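Long-range contacts in ammonium transporter (Kuenenia stuttgartiensis, PDB 6EU6), which probably senses ammonium at the membrane, as the Amt-like sensor part of an ammonium sensor histidine kinase: residues 19-24 against 100-105; 55-60 against 131-136. One frame throughout, in Å; residues are numbered along the deposited sequence.

Contact 1. Residues 19-24 against 100-105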
loop_
_atom_site.group_PDB
_atom_site.type_symbol
_atom_site.label_atom_id
_atom_site.label_comp_id
_atom_site.label_asym_id
_atom_site.label_seq_id
_atom_site.Cartn_x
_atom_site.Cartn_y
_atom_site.Cartn_z
ATOM N N MET A 19 -5.265 7.072 -1.274
ATOM C CA MET A 19 -5.248 6.169 -0.116
ATOM C C MET A 19 -6.620 5.495 0.039
ATOM O O MET A 19 -6.743 4.317 0.395
ATOM C CB MET A 19 -4.869 6.934 1.167
ATOM C CG MET A 19 -3.509 7.522 1.157
ATOM S SD MET A 19 -3.134 8.676 2.467
ATOM C CE MET A 19 -3.162 7.577 3.908
ATOM N N VAL A 20 -7.668 6.269 -0.146
ATOM C CA VAL A 20 -9.035 5.712 -0.121
ATOM C C VAL A 20 -9.308 4.725 -1.246
ATOM O O VAL A 20 -9.966 3.679 -1.067
ATOM C CB VAL A 20 -10.085 6.852 -0.170
ATOM C CG1 VAL A 20 -11.500 6.271 -0.259
ATOM C CG2 VAL A 20 -9.939 7.729 1.091
ATOM N N PHE A 21 -8.712 4.961 -2.423
ATOM C CA PHE A 21 -8.809 3.942 -3.474
ATOM C C PHE A 21 -8.258 2.592 -2.979
ATOM O O PHE A 21 -8.772 1.518 -3.264
ATOM C CB PHE A 21 -8.045 4.385 -4.759
ATOM C CG PHE A 21 -8.091 3.368 -5.822
ATOM C CD1 PHE A 21 -9.158 3.322 -6.718
ATOM C CD2 PHE A 21 -7.090 2.438 -5.932
ATOM C CE1 PHE A 21 -9.169 2.367 -7.746
ATOM C CE2 PHE A 21 -7.126 1.462 -6.932
ATOM C CZ PHE A 21 -8.177 1.416 -7.822
ATOM N N LEU A 22 -7.157 2.672 -2.258
ATOM C CA LEU A 22 -6.502 1.473 -1.757
ATOM C C LEU A 22 -7.350 0.695 -0.709
ATOM O O LEU A 22 -7.173 -0.519 -0.576
ATOM C CB LEU A 22 -5.160 1.844 -1.116
ATOM C CG LEU A 22 -4.151 0.714 -1.034
ATOM C CD1 LEU A 22 -3.789 0.229 -2.406
ATOM C CD2 LEU A 22 -2.907 1.221 -0.323
ATOM N N MET A 23 -8.327 1.362 -0.103
ATOM C CA MET A 23 -9.342 0.670 0.686
ATOM C C MET A 23 -10.100 -0.323 -0.137
ATOM O O MET A 23 -10.571 -1.285 0.381
ATOM C CB MET A 23 -10.296 1.659 1.335
ATOM C CG MET A 23 -9.615 2.514 2.360
ATOM S SD MET A 23 -10.730 3.772 3.028
ATOM C CE MET A 23 -11.802 2.859 4.134
ATOM N N GLN A 24 -10.239 -0.096 -1.431
ATOM C CA GLN A 24 -10.934 -1.068 -2.282
ATOM C C GLN A 24 -10.216 -2.445 -2.234
ATOM O O GLN A 24 -10.824 -3.543 -2.309
ATOM C CB GLN A 24 -11.011 -0.566 -3.727
ATOM C CG GLN A 24 -11.859 0.673 -3.899
ATOM C CD GLN A 24 -13.356 0.361 -3.776
ATOM O OE1 GLN A 24 -13.955 -0.401 -4.573
ATOM N NE2 GLN A 24 -13.935 0.861 -2.747
ATOM N N GLN A 100 -14.440 12.407 -4.053
ATOM C CA GLN A 100 -15.797 12.019 -3.792
ATOM C C GLN A 100 -16.118 10.746 -4.582
ATOM O O GLN A 100 -16.926 9.985 -4.137
ATOM C CB GLN A 100 -16.772 13.151 -4.161
ATOM C CG GLN A 100 -16.613 14.436 -3.341
ATOM C CD GLN A 100 -16.917 14.198 -1.856
ATOM O OE1 GLN A 100 -17.675 13.330 -1.514
ATOM N NE2 GLN A 100 -16.263 14.945 -0.982
ATOM N N MET A 101 -15.489 10.496 -5.752
ATOM C CA MET A 101 -15.721 9.246 -6.448
ATOM C C MET A 101 -15.294 8.042 -5.608
ATOM O O MET A 101 -15.995 7.038 -5.542
ATOM C CB MET A 101 -14.986 9.226 -7.817
ATOM C CG MET A 101 -15.185 7.956 -8.614
ATOM S SD MET A 101 -14.292 8.051 -10.203
ATOM C CE MET A 101 -15.455 9.144 -10.996
ATOM N N VAL A 102 -14.104 8.127 -5.005
ATOM C CA VAL A 102 -13.664 6.986 -4.229
ATOM C C VAL A 102 -14.519 6.828 -2.934
ATOM O O VAL A 102 -14.673 5.726 -2.426
ATOM C CB VAL A 102 -12.138 6.983 -3.970
ATOM C CG1 VAL A 102 -11.395 6.898 -5.308
ATOM C CG2 VAL A 102 -11.659 8.185 -3.202
ATOM N N PHE A 103 -15.021 7.930 -2.365
ATOM C CA PHE A 103 -16.089 7.804 -1.333
ATOM C C PHE A 103 -17.291 6.978 -1.811
ATOM O O PHE A 103 -17.762 6.073 -1.134
ATOM C CB PHE A 103 -16.499 9.210 -0.829
ATOM C CG PHE A 103 -15.648 9.733 0.286
ATOM C CD1 PHE A 103 -14.288 9.506 0.306
ATOM C CD2 PHE A 103 -16.196 10.509 1.273
ATOM C CE1 PHE A 103 -13.499 9.980 1.329
ATOM C CE2 PHE A 103 -15.420 10.933 2.337
ATOM C CZ PHE A 103 -14.070 10.699 2.349
ATOM N N ALA A 104 -17.776 7.266 -3.017
ATOM C CA ALA A 104 -18.904 6.549 -3.558
ATOM C C ALA A 104 -18.543 5.065 -3.738
ATOM O O ALA A 104 -19.375 4.213 -3.448
ATOM C CB ALA A 104 -19.388 7.128 -4.904
ATOM N N SER A 105 -17.323 4.766 -4.212
ATOM C CA SER A 105 -16.918 3.412 -4.349
ATOM C C SER A 105 -16.885 2.662 -3.017
ATOM O O SER A 105 -17.070 1.418 -2.996
ATOM C CB SER A 105 -15.549 3.344 -5.013
ATOM O OG SER A 105 -15.671 3.888 -6.338
#
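The rings of Phe21 and Phe103 both turn an edge, not a face, to the facing segment: Val102 CG1 lies near the plane of the first, its nearest approach being to Phe21 CB at 4.2 Å, and Val20 CG2 near that of the second, 4.2 Å from Phe103 CE1. Other parts of the trimer meet these rings. Phe103 stacks with Phe223 of helix 206-226, while Phe21 meets Trp217 at an inclined angle and Phe221 edge-to-face, both of the second subunit. The contact joins helices 2-34 and 93-114 within the helical bundle of the ammonium transporter fold. They run nearly parallel; the axes of their short segments pass 9.1 Å apart at closest and are inclined by 21°, with Phe21 level with Val102 and Gln24 with Ser105. The two valines fill the interface between them, Val20 CG1 touching Val102 CG2 at 3.5 Å. Val20 CG1 stands opposite the backbone N across the CA-CB bond (chi1 175°), which brings it against this methyl. At the C-terminal end the apolar seam gives way to polar groups. Gln24, its chain folded at chi2, lays its amide beside Ser105, and the carbonyl end, OE1, is hydrogen-bonded to Thr51 OG1 of helix 40-67. The hydroxyl of Ser105 pairs with that of Ser54, so helix 40-67 holds the polar ends of both residues. With an alanine in place of Gln24, Thr51 would probably lose its amide partner and a gap would open beside Ser105 CB. The amide's other end, Gln24 NE2, gives Ser105 O a weak, bent hydrogen bond of 3.2 Å, with 141° at the hydrogen.

Contact 2. Residues 55-60 against 131-136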
loop_
_atom_site.group_PDB
_atom_site.type_symbol
_atom_site.label_atom_id
_atom_site.label_comp_id
_atom_site.label_asym_id
_atom_site.label_seq_id
_atom_site.Cartn_x
_atom_site.Cartn_y
_atom_site.Cartn_z
ATOM N N SER A 55 -17.189 3.755 -10.408
ATOM C CA SER A 55 -16.459 4.880 -11.007
ATOM C C SER A 55 -17.286 5.457 -12.148
ATOM O O SER A 55 -17.406 6.651 -12.276
ATOM C CB SER A 55 -15.128 4.435 -11.597
ATOM O OG SER A 55 -14.160 4.036 -10.613
ATOM N N LEU A 56 -17.763 4.622 -13.028
ATOM C CA LEU A 56 -18.450 5.150 -14.209
ATOM C C LEU A 56 -19.840 5.743 -13.867
ATOM O O LEU A 56 -20.230 6.774 -14.395
ATOM C CB LEU A 56 -18.621 4.082 -15.284
ATOM C CG LEU A 56 -17.347 3.582 -15.964
ATOM C CD1 LEU A 56 -17.743 2.555 -16.994
ATOM C CD2 LEU A 56 -16.656 4.700 -16.640
ATOM N N VAL A 57 -20.561 5.106 -12.964
ATOM C CA VAL A 57 -21.909 5.591 -12.610
ATOM C C VAL A 57 -21.778 6.902 -11.858
ATOM O O VAL A 57 -22.554 7.839 -12.046
ATOM C CB VAL A 57 -22.655 4.521 -11.818
ATOM C CG1 VAL A 57 -23.955 5.086 -11.190
ATOM C CG2 VAL A 57 -22.921 3.336 -12.693
ATOM N N PHE A 58 -20.760 7.017 -11.009
ATOM C CA PHE A 58 -20.614 8.213 -10.228
ATOM C C PHE A 58 -20.110 9.348 -11.116
ATOM O O PHE A 58 -20.562 10.494 -10.948
ATOM C CB PHE A 58 -19.659 8.054 -9.045
ATOM C CG PHE A 58 -19.742 9.178 -8.033
ATOM C CD1 PHE A 58 -20.823 9.311 -7.219
ATOM C CD2 PHE A 58 -18.761 10.090 -7.925
ATOM C CE1 PHE A 58 -20.899 10.340 -6.294
ATOM C CE2 PHE A 58 -18.822 11.131 -7.011
ATOM C CZ PHE A 58 -19.885 11.230 -6.167
ATOM N N PHE A 59 -19.205 9.039 -12.057
ATOM C CA PHE A 59 -18.793 10.024 -13.048
ATOM C C PHE A 59 -20.019 10.532 -13.837
ATOM O O PHE A 59 -20.173 11.747 -14.048
ATOM C CB PHE A 59 -17.762 9.457 -13.986
ATOM C CG PHE A 59 -17.422 10.343 -15.163
ATOM C CD1 PHE A 59 -16.521 11.379 -15.040
ATOM C CD2 PHE A 59 -17.961 10.096 -16.399
ATOM C CE1 PHE A 59 -16.232 12.206 -16.124
ATOM C CE2 PHE A 59 -17.676 10.909 -17.481
ATOM C CZ PHE A 59 -16.841 11.969 -17.339
ATOM N N SER A 60 -20.895 9.636 -14.238
ATOM C CA SER A 60 -21.950 10.027 -15.194
ATOM C C SER A 60 -23.062 10.806 -14.485
ATOM O O SER A 60 -23.457 11.908 -14.930
ATOM C CB SER A 60 -22.567 8.792 -15.838
ATOM O OG SER A 60 -21.562 8.090 -16.516
ATOM N N ILE A 131 -27.094 1.828 -6.006
ATOM C CA ILE A 131 -26.671 2.612 -4.877
ATOM C C ILE A 131 -25.902 3.837 -5.309
ATOM O O ILE A 131 -26.108 4.922 -4.739
ATOM C CB ILE A 131 -25.994 1.776 -3.770
ATOM C CG1 ILE A 131 -25.868 2.649 -2.479
ATOM C CG2 ILE A 131 -24.622 1.294 -4.213
ATOM C CD1 ILE A 131 -25.219 1.966 -1.314
ATOM N N VAL A 132 -25.075 3.712 -6.362
ATOM C CA VAL A 132 -24.244 4.786 -6.771
ATOM C C VAL A 132 -24.988 5.900 -7.578
ATOM O O VAL A 132 -24.591 7.080 -7.540
ATOM C CB VAL A 132 -23.018 4.279 -7.547
ATOM C CG1 VAL A 132 -22.135 5.449 -7.962
ATOM C CG2 VAL A 132 -22.117 3.374 -6.638
ATOM N N ALA A 133 -26.028 5.487 -8.316
ATOM C CA ALA A 133 -26.850 6.376 -9.174
ATOM C C ALA A 133 -27.953 7.088 -8.408
ATOM O O ALA A 133 -28.247 8.198 -8.754
ATOM C CB ALA A 133 -27.464 5.579 -10.355
ATOM N N ILE A 134 -28.480 6.476 -7.347
ATOM C CA ILE A 134 -29.706 6.918 -6.634
ATOM C C ILE A 134 -29.542 7.101 -5.130
ATOM O O ILE A 134 -29.511 8.232 -4.624
ATOM C CB ILE A 134 -30.888 5.969 -6.966
ATOM C CG1 ILE A 134 -31.252 6.224 -8.448
ATOM C CG2 ILE A 134 -32.123 6.325 -6.138
ATOM C CD1 ILE A 134 -31.733 5.034 -9.118
ATOM N N ILE A 135 -29.396 6.006 -4.426
ATOM C CA ILE A 135 -29.420 6.046 -2.942
ATOM C C ILE A 135 -28.321 6.941 -2.407
ATOM O O ILE A 135 -28.586 7.913 -1.667
ATOM C CB ILE A 135 -29.344 4.631 -2.319
ATOM C CG1 ILE A 135 -30.540 3.790 -2.784
ATOM C CG2 ILE A 135 -29.240 4.677 -0.812
ATOM C CD1 ILE A 135 -30.493 2.379 -2.273
ATOM N N TYR A 136 -27.065 6.623 -2.784
ATOM C CA TYR A 136 -25.919 7.355 -2.177
ATOM C C TYR A 136 -25.870 8.844 -2.532
ATOM O O TYR A 136 -25.739 9.709 -1.631
ATOM C CB TYR A 136 -24.584 6.617 -2.518
ATOM C CG TYR A 136 -23.401 7.354 -2.086
ATOM C CD1 TYR A 136 -23.023 7.357 -0.767
ATOM C CD2 TYR A 136 -22.694 8.143 -2.989
ATOM C CE1 TYR A 136 -21.946 8.104 -0.344
ATOM C CE2 TYR A 136 -21.605 8.933 -2.585
ATOM C CZ TYR A 136 -21.211 8.886 -1.246
ATOM O OH TYR A 136 -20.097 9.609 -0.811
#
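Val57 meets the facing helix with one methyl. Its CG1, anti to the backbone N (chi1 169°), fits beside the start of Ala133, 3.6 Å from Ala133 CB and equally near Ala133 N, and meets Val132 CG1 at 3.7 Å. Val132 answers with that same CG1, which also packs against the root of Phe58, 3.8 Å from Phe58 CB. The side chains of Phe58 and Val132 cross at about a right angle, and the methyl sits near the plane of the ring, at its edge. Farther out, the Phe58 ring reaches Tyr136, with Phe58 CE1 4.0 Å from Tyr136 CE2. Here the two side chains are oblique to each other: Phe58 touches Tyr136 at the rim of its ring.

Within the helical membrane bundle of the ammonium transporter family, the contact joins helices 40-67 and 121-144, whose segments approach to 8.7 Å at an angle of 54°. No hydrogen bond crosses between them. The second helix is locally widened: Tyr136 N bonds to Ile131 O, five residues back, at 2.8 Å, in a pi-type turn. Helix 93-114 packs on the same residues, with Val132 on Ala108 and Tyr136 on Ala107. Elsewhere in the contact, the side chain of Val57 lies about 5 Å from a bound dodecyl maltoside, a detergent molecule.

In the fold
Contacts 1 and 2 have centres about 13 Å apart and share helix 93-114 as common ground: contact 1 uses one flank of segment 100-105, and the aromatic pair of contact 2 rests on another. Phe58 straddles the turn, its CD2 3.5 Å from Met101 CA and its CD1 3.5 Å from Ala104 CB, while Tyr136 OH comes within 3.6 Å of Phe103 CB. Along the chain the segments alternate, so the two contacts cross in sequence. Contact 1 is more central in the chain, with the side chain of Phe103 about 5 Å from a bound MES molecule, probably from the crystallisation liquor. Both contacts also touch the second subunit, whose Asn243 packs on Phe21 and Met101 and hydrogen-bonds Ser55.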